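Local coordinates for DNA polymerase sliding clamp (Archaeoglobus fulgidus, PDB 1RWZ), which encircles DNA as a ring of three subunits and probably serves as a moving platform that tethers DNA polymerase and other DNA-processing proteins during replication, at residues A[22-27]-A[114-119]; A[65-70]-A[108-113]; A[129-134]-A[179-184]; A[209-214]-A[223-228]. All coordinates share one frame; numbering follows the deposited sequence.

Contact 1: residues A[22-27]-A[114-119]; sequences VSEARI and SAIRKE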
loop_
_atom_site.group_PDB
_atom_site.type_symbol
_atom_site.label_atom_id
_atom_site.label_comp_id
_atom_site.label_asym_id
_atom_site.label_seq_id
_atom_site.Cartn_x
_atom_site.Cartn_y
_atom_site.Cartn_z
ATOM N N VAL A 22 3.839 5.349 -25.509
ATOM C CA VAL A 22 3.462 6.613 -26.146
ATOM C C VAL A 22 2.321 7.347 -25.442
ATOM O O VAL A 22 1.538 6.744 -24.709
ATOM C CB VAL A 22 3.055 6.392 -27.625
ATOM C CG1 VAL A 22 4.241 5.839 -28.419
ATOM C CG2 VAL A 22 1.875 5.433 -27.709
ATOM N N SER A 23 2.222 8.652 -25.683
ATOM C CA SER A 23 1.181 9.462 -25.059
ATOM C C SER A 23 -0.012 9.684 -25.982
ATOM O O SER A 23 -1.062 10.162 -25.548
ATOM C CB SER A 23 1.759 10.808 -24.616
ATOM O OG SER A 23 2.236 11.542 -25.725
ATOM N N GLU A 24 0.156 9.346 -27.257
ATOM C CA GLU A 24 -0.905 9.476 -28.252
ATOM C C GLU A 24 -0.831 8.237 -29.124
ATOM O O GLU A 24 0.247 7.671 -29.307
ATOM C CB GLU A 24 -0.687 10.689 -29.155
ATOM C CG GLU A 24 -0.383 11.990 -28.456
ATOM C CD GLU A 24 -0.221 13.120 -29.448
ATOM O OE1 GLU A 24 0.547 12.947 -30.419
ATOM O OE2 GLU A 24 -0.860 14.177 -29.262
ATOM N N ALA A 25 -1.960 7.825 -29.684
ATOM C CA ALA A 25 -1.962 6.645 -30.532
ATOM C C ALA A 25 -3.179 6.555 -31.430
ATOM O O ALA A 25 -4.238 7.109 -31.126
ATOM C CB ALA A 25 -1.868 5.389 -29.665
ATOM N N ARG A 26 -3.016 5.862 -32.553
ATOM C CA ARG A 26 -4.115 5.654 -33.481
ATOM C C ARG A 26 -4.790 4.360 -33.058
ATOM O O ARG A 26 -4.121 3.344 -32.874
ATOM C CB ARG A 26 -3.616 5.477 -34.918
ATOM C CG ARG A 26 -3.108 6.731 -35.608
ATOM C CD ARG A 26 -2.987 6.465 -37.110
ATOM N NE ARG A 26 -2.278 7.525 -37.822
ATOM C CZ ARG A 26 -1.015 7.860 -37.585
ATOM N NH1 ARG A 26 -0.326 7.216 -36.654
ATOM N NH2 ARG A 26 -0.440 8.833 -38.280
ATOM N N ILE A 27 -6.106 4.398 -32.899
ATOM C CA ILE A 27 -6.859 3.208 -32.519
ATOM C C ILE A 27 -7.753 2.837 -33.690
ATOM O O ILE A 27 -8.574 3.639 -34.132
ATOM C CB ILE A 27 -7.749 3.459 -31.287
ATOM C CG1 ILE A 27 -6.899 3.985 -30.127
ATOM C CG2 ILE A 27 -8.473 2.172 -30.906
ATOM C CD1 ILE A 27 -5.761 3.091 -29.734
ATOM N N SER A 114 -3.808 12.083 -38.431
ATOM C CA SER A 114 -2.669 12.554 -39.211
ATOM C C SER A 114 -1.647 13.312 -38.370
ATOM O O SER A 114 -0.454 13.305 -38.673
ATOM C CB SER A 114 -3.159 13.450 -40.349
ATOM O OG SER A 114 -4.095 12.764 -41.163
ATOM N N ALA A 115 -2.120 13.970 -37.318
ATOM C CA ALA A 115 -1.245 14.736 -36.440
ATOM C C ALA A 115 -0.400 13.808 -35.575
ATOM O O ALA A 115 0.572 14.236 -34.948
ATOM C CB ALA A 115 -2.075 15.659 -35.560
ATOM N N ILE A 116 -0.778 12.535 -35.544
ATOM C CA ILE A 116 -0.062 11.538 -34.760
ATOM C C ILE A 116 1.047 10.912 -35.602
ATOM O O ILE A 116 0.914 10.785 -36.819
ATOM C CB ILE A 116 -1.023 10.430 -34.273
ATOM C CG1 ILE A 116 -2.117 11.046 -33.396
ATOM C CG2 ILE A 116 -0.253 9.366 -33.498
ATOM C CD1 ILE A 116 -3.117 10.039 -32.856
ATOM N N ARG A 117 2.138 10.530 -34.949
ATOM C CA ARG A 117 3.265 9.920 -35.641
ATOM C C ARG A 117 2.819 8.801 -36.573
ATOM O O ARG A 117 2.026 7.940 -36.189
ATOM C CB ARG A 117 4.275 9.369 -34.634
ATOM C CG ARG A 117 5.374 8.549 -35.285
ATOM C CD ARG A 117 6.399 8.066 -34.279
ATOM N NE ARG A 117 7.375 7.181 -34.912
ATOM C CZ ARG A 117 8.446 6.688 -34.300
ATOM N NH1 ARG A 117 8.689 6.994 -33.032
ATOM N NH2 ARG A 117 9.271 5.884 -34.959
ATOM N N LYS A 118 3.342 8.825 -37.797
ATOM C CA LYS A 118 3.024 7.830 -38.818
ATOM C C LYS A 118 2.848 6.427 -38.257
ATOM O O LYS A 118 3.596 5.993 -37.382
ATOM C CB LYS A 118 4.121 7.804 -39.889
ATOM C CG LYS A 118 4.096 8.980 -40.853
ATOM C CD LYS A 118 2.884 8.911 -41.773
ATOM C CE LYS A 118 2.904 10.031 -42.803
ATOM N NZ LYS A 118 1.744 9.950 -43.737
ATOM N N GLU A 119 1.850 5.720 -38.775
ATOM C CA GLU A 119 1.565 4.358 -38.348
ATOM C C GLU A 119 2.770 3.477 -38.683
ATOM O O GLU A 119 3.159 3.365 -39.846
ATOM C CB GLU A 119 0.326 3.841 -39.080
ATOM C CG GLU A 119 -0.278 2.580 -38.499
ATOM C CD GLU A 119 -0.978 2.824 -37.178
ATOM O OE1 GLU A 119 -1.652 1.898 -36.690
ATOM O OE2 GLU A 119 -0.856 3.937 -36.625
HETATM O O HOH W 1 2.546 10.966 -32.005
HETATM O O HOH W 2 -2.359 1.868 -34.332
HETATM O O HOH W 3 -0.233 9.669 -41.260
#
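The linker that connects the two domains of a PCNA subunit starts out over strand 24-30, where Arg26 takes hold of the 116-119 backbone. The chain of Arg26 runs extended from CG to NE, then turns at NE (chi4 62°), and this turn brings the edge of the guanidinium to the carbonyls of Ile116 and Arg117. NH1 bonds to Arg117 O at 2.5 Å, a value so short that it may partly reflect coordinate error. The bond is almost straight (176°) and lies in the guanidinium plane, although the donor stands above the plane of the carbonyl. NH2 adds a weak, bent bond to Ile116 O at 2.8 Å. One face of the guanidinium is covered by Ile116 CB, near its rim, and Glu119 N lies over the opposite face. The carboxylate of Glu119 comes alongside, antiparallel to the arginine and nearly perpendicular to its plane, for a weak salt bridge of 3.3 Å between NH1 and OE2. Its other oxygen, OE1, is bonded to His28. Ile116 suits its buried place: its CD1 rests 3.6 Å from Ala25 O and packs against the strand backbone, between Glu24 and Arg26. Farther along, a water bridges Glu24 OE1 and Arg117 N. A guanidinium with several N-H groups can thus meet two carbonyls and a carboxylate at once, one bond straight and the others weak, while Glu119 probably offsets part of its charge.

Contact 2: residues A[65-70]-A[108-113]; sequences KTIGVD and VALIDP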
loop_
_atom_site.group_PDB
_atom_site.type_symbol
_atom_site.label_atom_id
_atom_site.label_comp_id
_atom_site.label_asym_id
_atom_site.label_seq_id
_atom_site.Cartn_x
_atom_site.Cartn_y
_atom_site.Cartn_z
ATOM N N LYS A 65 -13.138 2.214 -38.691
ATOM C CA LYS A 65 -12.714 3.581 -38.436
ATOM C C LYS A 65 -11.455 3.679 -37.593
ATOM O O LYS A 65 -11.206 2.849 -36.720
ATOM C CB LYS A 65 -13.844 4.348 -37.742
ATOM C CG LYS A 65 -13.524 5.810 -37.460
ATOM C CD LYS A 65 -14.561 6.438 -36.540
ATOM C CE LYS A 65 -15.949 6.417 -37.156
ATOM N NZ LYS A 65 -16.978 6.953 -36.216
ATOM N N THR A 66 -10.664 4.709 -37.869
ATOM C CA THR A 66 -9.437 4.960 -37.133
ATOM C C THR A 66 -9.602 6.286 -36.399
ATOM O O THR A 66 -10.027 7.276 -36.992
ATOM C CB THR A 66 -8.226 5.079 -38.076
ATOM O OG1 THR A 66 -8.076 3.864 -38.819
ATOM C CG2 THR A 66 -6.956 5.346 -37.277
ATOM N N ILE A 67 -9.286 6.303 -35.110
ATOM C CA ILE A 67 -9.382 7.531 -34.329
ATOM C C ILE A 67 -8.042 7.819 -33.664
ATOM O O ILE A 67 -7.236 6.911 -33.455
ATOM C CB ILE A 67 -10.481 7.441 -33.232
ATOM C CG1 ILE A 67 -10.191 6.268 -32.287
ATOM C CG2 ILE A 67 -11.853 7.296 -33.878
ATOM C CD1 ILE A 67 -11.115 6.211 -31.081
ATOM N N GLY A 68 -7.797 9.091 -33.365
ATOM C CA GLY A 68 -6.567 9.486 -32.704
ATOM C C GLY A 68 -6.911 9.735 -31.250
ATOM O O GLY A 68 -7.820 10.506 -30.955
ATOM N N VAL A 69 -6.184 9.104 -30.338
ATOM C CA VAL A 69 -6.485 9.246 -28.922
ATOM C C VAL A 69 -5.332 9.707 -28.039
ATOM O O VAL A 69 -4.190 9.268 -28.197
ATOM C CB VAL A 69 -7.011 7.903 -28.357
ATOM C CG1 VAL A 69 -7.448 8.073 -26.914
ATOM C CG2 VAL A 69 -8.160 7.399 -29.205
ATOM N N ASP A 70 -5.645 10.604 -27.108
ATOM C CA ASP A 70 -4.665 11.096 -26.150
ATOM C C ASP A 70 -4.628 9.998 -25.093
ATOM O O ASP A 70 -5.521 9.909 -24.246
ATOM C CB ASP A 70 -5.144 12.399 -25.508
ATOM C CG ASP A 70 -4.134 12.980 -24.535
ATOM O OD1 ASP A 70 -3.446 12.202 -23.836
ATOM O OD2 ASP A 70 -4.035 14.223 -24.457
ATOM N N VAL A 108 -14.158 13.077 -24.392
ATOM C CA VAL A 108 -12.837 13.620 -24.659
ATOM C C VAL A 108 -12.696 13.921 -26.138
ATOM O O VAL A 108 -13.197 13.182 -26.987
ATOM C CB VAL A 108 -11.706 12.654 -24.220
ATOM C CG1 VAL A 108 -11.785 11.357 -24.997
ATOM C CG2 VAL A 108 -10.349 13.321 -24.425
ATOM N N ALA A 109 -12.030 15.028 -26.441
ATOM C CA ALA A 109 -11.822 15.417 -27.823
ATOM C C ALA A 109 -10.815 14.467 -28.451
ATOM O O ALA A 109 -9.780 14.163 -27.859
ATOM C CB ALA A 109 -11.308 16.851 -27.893
ATOM N N LEU A 110 -11.133 13.986 -29.645
ATOM C CA LEU A 110 -10.241 13.086 -30.356
ATOM C C LEU A 110 -9.154 13.904 -31.043
ATOM O O LEU A 110 -9.289 15.119 -31.211
ATOM C CB LEU A 110 -11.026 12.276 -31.389
ATOM C CG LEU A 110 -11.975 11.237 -30.783
ATOM C CD1 LEU A 110 -12.821 10.605 -31.875
ATOM C CD2 LEU A 110 -11.159 10.179 -30.052
ATOM N N ILE A 111 -8.075 13.234 -31.423
ATOM C CA ILE A 111 -6.956 13.884 -32.093
ATOM C C ILE A 111 -6.976 13.498 -33.564
ATOM O O ILE A 111 -7.339 12.377 -33.911
ATOM C CB ILE A 111 -5.609 13.425 -31.499
ATOM C CG1 ILE A 111 -5.564 13.731 -30.004
ATOM C CG2 ILE A 111 -4.454 14.115 -32.217
ATOM C CD1 ILE A 111 -4.340 13.173 -29.317
ATOM N N ASP A 112 -6.600 14.429 -34.433
ATOM C CA ASP A 112 -6.565 14.129 -35.856
ATOM C C ASP A 112 -5.497 13.054 -36.043
ATOM O O ASP A 112 -4.328 13.271 -35.730
ATOM C CB ASP A 112 -6.216 15.389 -36.653
ATOM C CG ASP A 112 -6.008 15.106 -38.127
ATOM O OD1 ASP A 112 -6.784 14.311 -38.700
ATOM O OD2 ASP A 112 -5.073 15.690 -38.715
ATOM N N PRO A 113 -5.892 11.871 -36.538
ATOM C CA PRO A 113 -4.962 10.757 -36.758
ATOM C C PRO A 113 -3.678 11.162 -37.482
ATOM O O PRO A 113 -2.598 10.656 -37.180
ATOM C CB PRO A 113 -5.799 9.771 -37.568
ATOM C CG PRO A 113 -7.174 10.004 -37.045
ATOM C CD PRO A 113 -7.248 11.512 -36.987
HETATM O O HOH W 4 -9.754 10.926 -34.320
HETATM O O HOH W 5 -8.358 11.729 -27.194
#
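Two sheet edges are joined here by a mixed contact, part backbone bond and part apolar packing: Gly68, on the outermost strand 65-70 of the long sheet, meets Ile111, just beyond strand 104-109. That second strand is the edge of the five-stranded sheet within the chain, and through Val108 it pairs with a strand of a neighbouring subunit. A direct hydrogen bond runs from Ile111 N to Gly68 O at 2.8 Å, and it is nearly linear at 176°, with the donor well above the carbonyl plane. Gly68 has no side chain, so Ile111 O can settle 3.2 Å from its CA in a CA-H...O contact. Water then takes over where the backbones diverge. One molecule accepts from Gly68 N at 2.8 Å and donates to Ile111 O; another links Asp70 N with Ala109 O in the same way.

Branched and ring side chains close the rest. Of the Leu110 methyls, CD1 packs 4.0 Å from Ile67 CG2, while CD2 lies 3.5 Å from Gly68 O and reaches both Ile67 CD1 and Val69 CG2. Ile111 carries CG1 beside its own backbone N (chi1 -58°), which sends CD1 along the strand to a point 3.6 Å from Asp70 N. At the other end the rigid ring of Pro113 sets CG over the Gly68 amide. Asp70 itself caps the following helix through Arg73 N. With backbone polar groups answered by this direct bond and by water, the apolar side chains can pack between the edges without burying an unbonded Gly68 or Asp70 amide.

Contact 3: residues A[129-134]-A[179-184]; sequences AKIVMD and TELIEF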
loop_
_atom_site.group_PDB
_atom_site.type_symbol
_atom_site.label_atom_id
_atom_site.label_comp_id
_atom_site.label_asym_id
_atom_site.label_seq_id
_atom_site.Cartn_x
_atom_site.Cartn_y
_atom_site.Cartn_z
ATOM N N ALA A 129 13.442 -19.695 -32.097
ATOM C CA ALA A 129 13.012 -20.180 -30.787
ATOM C C ALA A 129 11.641 -19.672 -30.364
ATOM O O ALA A 129 11.344 -18.484 -30.483
ATOM C CB ALA A 129 14.047 -19.802 -29.734
ATOM N N LYS A 130 10.813 -20.583 -29.864
ATOM C CA LYS A 130 9.474 -20.233 -29.400
ATOM C C LYS A 130 9.317 -20.830 -28.009
ATOM O O LYS A 130 9.436 -22.044 -27.831
ATOM C CB LYS A 130 8.407 -20.807 -30.331
ATOM C CG LYS A 130 6.993 -20.422 -29.922
ATOM C CD LYS A 130 5.957 -21.060 -30.831
ATOM C CE LYS A 130 4.550 -20.751 -30.344
ATOM N NZ LYS A 130 3.525 -21.419 -31.196
ATOM N N ILE A 131 9.045 -19.970 -27.034
ATOM C CA ILE A 131 8.906 -20.386 -25.647
ATOM C C ILE A 131 7.578 -19.893 -25.087
ATOM O O ILE A 131 7.284 -18.702 -25.155
ATOM C CB ILE A 131 10.051 -19.788 -24.780
ATOM C CG1 ILE A 131 11.414 -20.130 -25.389
ATOM C CG2 ILE A 131 9.970 -20.321 -23.362
ATOM C CD1 ILE A 131 12.065 -18.971 -26.130
ATOM N N VAL A 132 6.779 -20.805 -24.539
ATOM C CA VAL A 132 5.493 -20.430 -23.956
ATOM C C VAL A 132 5.540 -20.734 -22.461
ATOM O O VAL A 132 5.861 -21.854 -22.053
ATOM C CB VAL A 132 4.321 -21.198 -24.614
ATOM C CG1 VAL A 132 2.989 -20.735 -24.015
ATOM C CG2 VAL A 132 4.323 -20.952 -26.116
ATOM N N MET A 133 5.234 -19.726 -21.650
ATOM C CA MET A 133 5.276 -19.867 -20.198
ATOM C C MET A 133 4.273 -18.943 -19.530
ATOM O O MET A 133 3.541 -18.211 -20.195
ATOM C CB MET A 133 6.683 -19.526 -19.687
ATOM C CG MET A 133 7.114 -18.091 -19.991
ATOM S SD MET A 133 8.830 -17.734 -19.524
ATOM C CE MET A 133 8.714 -17.913 -17.766
ATOM N N ASP A 134 4.241 -18.989 -18.203
ATOM C CA ASP A 134 3.351 -18.128 -17.440
ATOM C C ASP A 134 4.003 -16.750 -17.359
ATOM O O ASP A 134 5.183 -16.646 -17.036
ATOM C CB ASP A 134 3.169 -18.676 -16.029
ATOM C CG ASP A 134 2.237 -17.824 -15.200
ATOM O OD1 ASP A 134 1.008 -17.985 -15.333
ATOM O OD2 ASP A 134 2.737 -16.980 -14.427
ATOM N N THR A 179 10.236 -29.664 -20.260
ATOM C CA THR A 179 9.130 -30.239 -19.501
ATOM C C THR A 179 8.456 -29.234 -18.570
ATOM O O THR A 179 7.268 -29.352 -18.277
ATOM C CB THR A 179 9.585 -31.476 -18.680
ATOM O OG1 THR A 179 8.428 -32.181 -18.208
ATOM C CG2 THR A 179 10.421 -31.058 -17.484
ATOM N N GLU A 180 9.208 -28.231 -18.120
ATOM C CA GLU A 180 8.668 -27.215 -17.219
ATOM C C GLU A 180 7.875 -26.127 -17.951
ATOM O O GLU A 180 7.033 -25.454 -17.359
ATOM C CB GLU A 180 9.804 -26.561 -16.426
ATOM C CG GLU A 180 10.534 -27.512 -15.482
ATOM C CD GLU A 180 11.690 -26.845 -14.756
ATOM O OE1 GLU A 180 12.666 -26.435 -15.425
ATOM O OE2 GLU A 180 11.621 -26.734 -13.513
ATOM N N LEU A 181 8.152 -25.959 -19.239
ATOM C CA LEU A 181 7.475 -24.945 -20.045
ATOM C C LEU A 181 6.144 -25.457 -20.578
ATOM O O LEU A 181 5.940 -26.664 -20.688
ATOM C CB LEU A 181 8.376 -24.539 -21.216
ATOM C CG LEU A 181 9.688 -23.862 -20.805
ATOM C CD1 LEU A 181 10.663 -23.859 -21.973
ATOM C CD2 LEU A 181 9.391 -22.443 -20.332
ATOM N N ILE A 182 5.241 -24.538 -20.911
ATOM C CA ILE A 182 3.934 -24.915 -21.444
ATOM C C ILE A 182 4.108 -25.458 -22.861
ATOM O O ILE A 182 3.493 -26.456 -23.238
ATOM C CB ILE A 182 2.969 -23.708 -21.447
ATOM C CG1 ILE A 182 2.743 -23.231 -20.008
ATOM C CG2 ILE A 182 1.641 -24.094 -22.094
ATOM C CD1 ILE A 182 1.928 -21.951 -19.887
ATOM N N GLU A 183 4.953 -24.790 -23.641
ATOM C CA GLU A 183 5.262 -25.195 -25.009
ATOM C C GLU A 183 6.681 -24.704 -25.284
ATOM O O GLU A 183 7.058 -23.622 -24.840
ATOM C CB GLU A 183 4.278 -24.571 -26.009
ATOM C CG GLU A 183 4.592 -24.913 -27.463
ATOM C CD GLU A 183 3.592 -24.335 -28.453
ATOM O OE1 GLU A 183 3.895 -24.338 -29.666
ATOM O OE2 GLU A 183 2.504 -23.883 -28.028
ATOM N N PHE A 184 7.466 -25.501 -26.001
ATOM C CA PHE A 184 8.849 -25.140 -26.297
ATOM C C PHE A 184 9.316 -25.912 -27.524
ATOM O O PHE A 184 9.123 -27.123 -27.603
ATOM C CB PHE A 184 9.729 -25.487 -25.098
ATOM C CG PHE A 184 11.173 -25.115 -25.269
ATOM C CD1 PHE A 184 11.540 -23.795 -25.527
ATOM C CD2 PHE A 184 12.169 -26.077 -25.135
ATOM C CE1 PHE A 184 12.885 -23.437 -25.645
ATOM C CE2 PHE A 184 13.514 -25.733 -25.250
ATOM C CZ PHE A 184 13.874 -24.408 -25.507
#
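Both Lys130 (chi1 -178°) and Glu183 (chi1 177°) swing their CG atoms opposite the backbone nitrogen and continue fully extended, so the two long chains cross obliquely and meet at their charged ends. The salt bridge from Lys130 NZ to Glu183 OE1 is long, 3.3 Å, and counts only as a weak hydrogen bond. On the same sheet face as Glu183, Val132 touches Glu183 CB with its CG2 at 3.6 Å while its CG1 leans against Ile182 CB, the side chains of Val132 and Ile182 crossing at about a right angle. A beta-branched residue is apt here, for its two branches let one short side chain meet both neighbours.

Ile182 and Glu183 both lie opposite Val132, and this is a classic beta bulge in the antiparallel pairing of strand 129-134 with the short edge strand 183-184. Val132 N donates to Glu183 O at 2.8 Å. Val132 O accepts from Ile182 N at 3.0 Å and, weakly, from Glu183 N. The extra residue probably accommodates the change of course where the chain enters the edge strand from Leu181 and Ile182.

On the sheet face of Ile131 and Phe184 the packing is apolar. The ring of Phe184 stands side by side with Ile131 and offers its edge, CE1 lying 3.6 Å from Ile131 CG1. Ile131 CG2 takes the other neighbour, Leu181 CD2, at 3.7 Å, and the same methyl of Leu181 reaches Met133 CB. Beyond the pairing, Asp134 turns to Gly208 N with OD1 and caps the helix that follows with OD2.

Contact 4: residues A[209-214]-A[223-228]; sequences DLLTIH and LVFELV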
loop_
_atom_site.group_PDB
_atom_site.type_symbol
_atom_site.label_atom_id
_atom_site.label_comp_id
_atom_site.label_asym_id
_atom_site.label_seq_id
_atom_site.Cartn_x
_atom_site.Cartn_y
_atom_site.Cartn_z
ATOM N N ASP A 209 -1.513 -15.201 -16.814
ATOM C CA ASP A 209 -1.503 -14.672 -18.177
ATOM C C ASP A 209 -0.484 -15.481 -18.969
ATOM O O ASP A 209 0.544 -15.888 -18.430
ATOM C CB ASP A 209 -1.113 -13.188 -18.188
ATOM C CG ASP A 209 -2.167 -12.297 -17.547
ATOM O OD1 ASP A 209 -3.366 -12.508 -17.818
ATOM O OD2 ASP A 209 -1.796 -11.377 -16.785
ATOM N N LEU A 210 -0.764 -15.724 -20.245
ATOM C CA LEU A 210 0.153 -16.501 -21.068
ATOM C C LEU A 210 1.164 -15.595 -21.757
ATOM O O LEU A 210 0.840 -14.476 -22.155
ATOM C CB LEU A 210 -0.617 -17.284 -22.138
ATOM C CG LEU A 210 0.149 -18.409 -22.840
ATOM C CD1 LEU A 210 0.365 -19.563 -21.856
ATOM C CD2 LEU A 210 -0.634 -18.896 -24.059
ATOM N N LEU A 211 2.395 -16.077 -21.871
ATOM C CA LEU A 211 3.443 -15.325 -22.554
ATOM C C LEU A 211 4.117 -16.243 -23.552
ATOM O O LEU A 211 4.530 -17.347 -23.206
ATOM C CB LEU A 211 4.494 -14.807 -21.568
ATOM C CG LEU A 211 5.776 -14.272 -22.226
ATOM C CD1 LEU A 211 5.463 -13.066 -23.121
ATOM C CD2 LEU A 211 6.767 -13.896 -21.150
ATOM N N THR A 212 4.202 -15.791 -24.799
ATOM C CA THR A 212 4.868 -16.553 -25.840
ATOM C C THR A 212 6.045 -15.691 -26.262
ATOM O O THR A 212 5.865 -14.543 -26.676
ATOM C CB THR A 212 3.961 -16.781 -27.059
ATOM O OG1 THR A 212 2.826 -17.563 -26.665
ATOM C CG2 THR A 212 4.727 -17.514 -28.174
ATOM N N ILE A 213 7.242 -16.244 -26.138
ATOM C CA ILE A 213 8.452 -15.521 -26.505
ATOM C C ILE A 213 8.979 -16.053 -27.829
ATOM O O ILE A 213 9.121 -17.263 -27.993
ATOM C CB ILE A 213 9.560 -15.724 -25.453
ATOM C CG1 ILE A 213 9.058 -15.302 -24.071
ATOM C CG2 ILE A 213 10.814 -14.933 -25.856
ATOM C CD1 ILE A 213 10.018 -15.651 -22.941
ATOM N N HIS A 214 9.248 -15.151 -28.770
ATOM C CA HIS A 214 9.823 -15.523 -30.066
ATOM C C HIS A 214 11.228 -14.930 -29.982
ATOM O O HIS A 214 11.389 -13.715 -29.865
ATOM C CB HIS A 214 9.022 -14.896 -31.206
ATOM C CG HIS A 214 7.609 -15.388 -31.284
ATOM N ND1 HIS A 214 7.270 -16.597 -31.852
ATOM C CD2 HIS A 214 6.453 -14.848 -30.832
ATOM C CE1 HIS A 214 5.966 -16.781 -31.747
ATOM N NE2 HIS A 214 5.446 -15.735 -31.131
ATOM N N LEU A 223 7.535 -10.493 -27.441
ATOM C CA LEU A 223 6.918 -10.958 -26.204
ATOM C C LEU A 223 5.415 -10.819 -26.382
ATOM O O LEU A 223 4.862 -9.731 -26.256
ATOM C CB LEU A 223 7.399 -10.104 -25.028
ATOM C CG LEU A 223 8.920 -10.133 -24.825
ATOM C CD1 LEU A 223 9.324 -9.093 -23.790
ATOM C CD2 LEU A 223 9.361 -11.523 -24.393
ATOM N N VAL A 224 4.757 -11.928 -26.694
ATOM C CA VAL A 224 3.324 -11.899 -26.913
ATOM C C VAL A 224 2.577 -12.292 -25.648
ATOM O O VAL A 224 2.536 -13.467 -25.275
ATOM C CB VAL A 224 2.927 -12.849 -28.061
ATOM C CG1 VAL A 224 1.451 -12.676 -28.406
ATOM C CG2 VAL A 224 3.791 -12.562 -29.288
ATOM N N PHE A 225 2.002 -11.294 -24.987
ATOM C CA PHE A 225 1.233 -11.519 -23.771
ATOM C C PHE A 225 -0.253 -11.649 -24.116
ATOM O O PHE A 225 -0.768 -10.922 -24.969
ATOM C CB PHE A 225 1.368 -10.340 -22.795
ATOM C CG PHE A 225 2.745 -10.145 -22.235
ATOM C CD1 PHE A 225 3.684 -9.367 -22.911
ATOM C CD2 PHE A 225 3.093 -10.701 -21.009
ATOM C CE1 PHE A 225 4.945 -9.142 -22.368
ATOM C CE2 PHE A 225 4.352 -10.485 -20.457
ATOM C CZ PHE A 225 5.283 -9.699 -21.140
ATOM N N GLU A 226 -0.931 -12.586 -23.459
ATOM C CA GLU A 226 -2.371 -12.760 -23.633
ATOM C C GLU A 226 -2.888 -12.394 -22.250
ATOM O O GLU A 226 -2.630 -13.092 -21.267
ATOM C CB GLU A 226 -2.697 -14.198 -24.041
ATOM C CG GLU A 226 -2.139 -14.495 -25.427
ATOM C CD GLU A 226 -2.467 -15.877 -25.940
ATOM O OE1 GLU A 226 -3.623 -16.109 -26.351
ATOM O OE2 GLU A 226 -1.561 -16.731 -25.933
ATOM N N LEU A 227 -3.595 -11.272 -22.186
ATOM C CA LEU A 227 -4.068 -10.716 -20.921
ATOM C C LEU A 227 -5.573 -10.623 -20.720
ATOM O O LEU A 227 -6.351 -10.764 -21.655
ATOM C CB LEU A 227 -3.490 -9.305 -20.765
ATOM C CG LEU A 227 -1.997 -9.148 -21.066
ATOM C CD1 LEU A 227 -1.619 -7.661 -21.062
ATOM C CD2 LEU A 227 -1.194 -9.910 -20.032
ATOM N N VAL A 228 -5.953 -10.343 -19.474
ATOM C CA VAL A 228 -7.351 -10.178 -19.082
ATOM C C VAL A 228 -8.211 -11.377 -19.468
ATOM O O VAL A 228 -9.155 -11.261 -20.252
ATOM C CB VAL A 228 -7.943 -8.889 -19.704
ATOM C CG1 VAL A 228 -9.278 -8.552 -19.045
ATOM C CG2 VAL A 228 -6.961 -7.730 -19.520
HETATM O O HOH W 6 -4.861 -13.956 -19.717
HETATM O O HOH W 7 -4.274 -9.794 -17.216
HETATM O O HOH W 8 0.978 -15.871 -25.719
#
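Thr212 and Val224 form the central hydrogen-bonded pair of the hairpin between strands 210-215 and 221-227, and here both backbone amides are answered: Val224 N gives to Thr212 O at 2.8 Å, and Thr212 N to Val224 O at 2.9 Å. The next such pair is lopsided. Glu226 N donates to Leu210 O at 2.9 Å, whereas the return bond from Leu210 N to Glu226 O is weak and long. Water makes up the difference, for Glu226 O also accepts a hydrogen bond from a water held by Asp209 OD1.

That aspartate, at the strand end, suits the role of a water holder. OD1 accepts from a second water at 2.9 Å, which in turn accepts from Val228 N, while OD2 is bonded to Gly206 N. On the face of Thr212, Val224 and Glu226 a further water joins three residues: it donates to Val224 O and to Glu226 OE2, the latter at 2.7 Å, and hydrogen-bonds to Thr212 OG1. Glu226 is placed for this by CG lying beside its backbone N (chi1 -66°).

The opposite face is apolar. Leu211 CD1 sits over the centre of the Phe225 ring, 3.8 Å from its centroid and 5° from the normal, a CH-pi contact; Leu223 CD2 packs at 3.8 Å against Ile213 CG1. Phe138 of helix 135-146 covers Leu211 and Ile213. One face of the hairpin thus packs on a helix, while on the other a water ties both strands together; solvent supplements the weak bond at Glu226 O and gives Val224 O a second partner.

All four contacts reach the long antiparallel sheet of the subunit, but in two groups. Contacts 1 and 2 share neighbouring strands at one end, their centres 8 Å apart: Ala25 O and Val69 N lie 2.9 Å apart, a probable hydrogen bond, and Ile116 CD1 rests 3.5 Å from Gly68 CA. Contacts 3 and 4 form the second group, centres 11 Å apart, where Met133 N lies 2.9 Å from Leu211 O and Leu210 packs on Val132 and Ile182. Contacts 1 and 3 stand on opposite sides of the chain's centre, about 34 Å between centres, with contact 4 nearer the middle. In PCNA rings such sheets form the outer surface, and helices line the DNA channel.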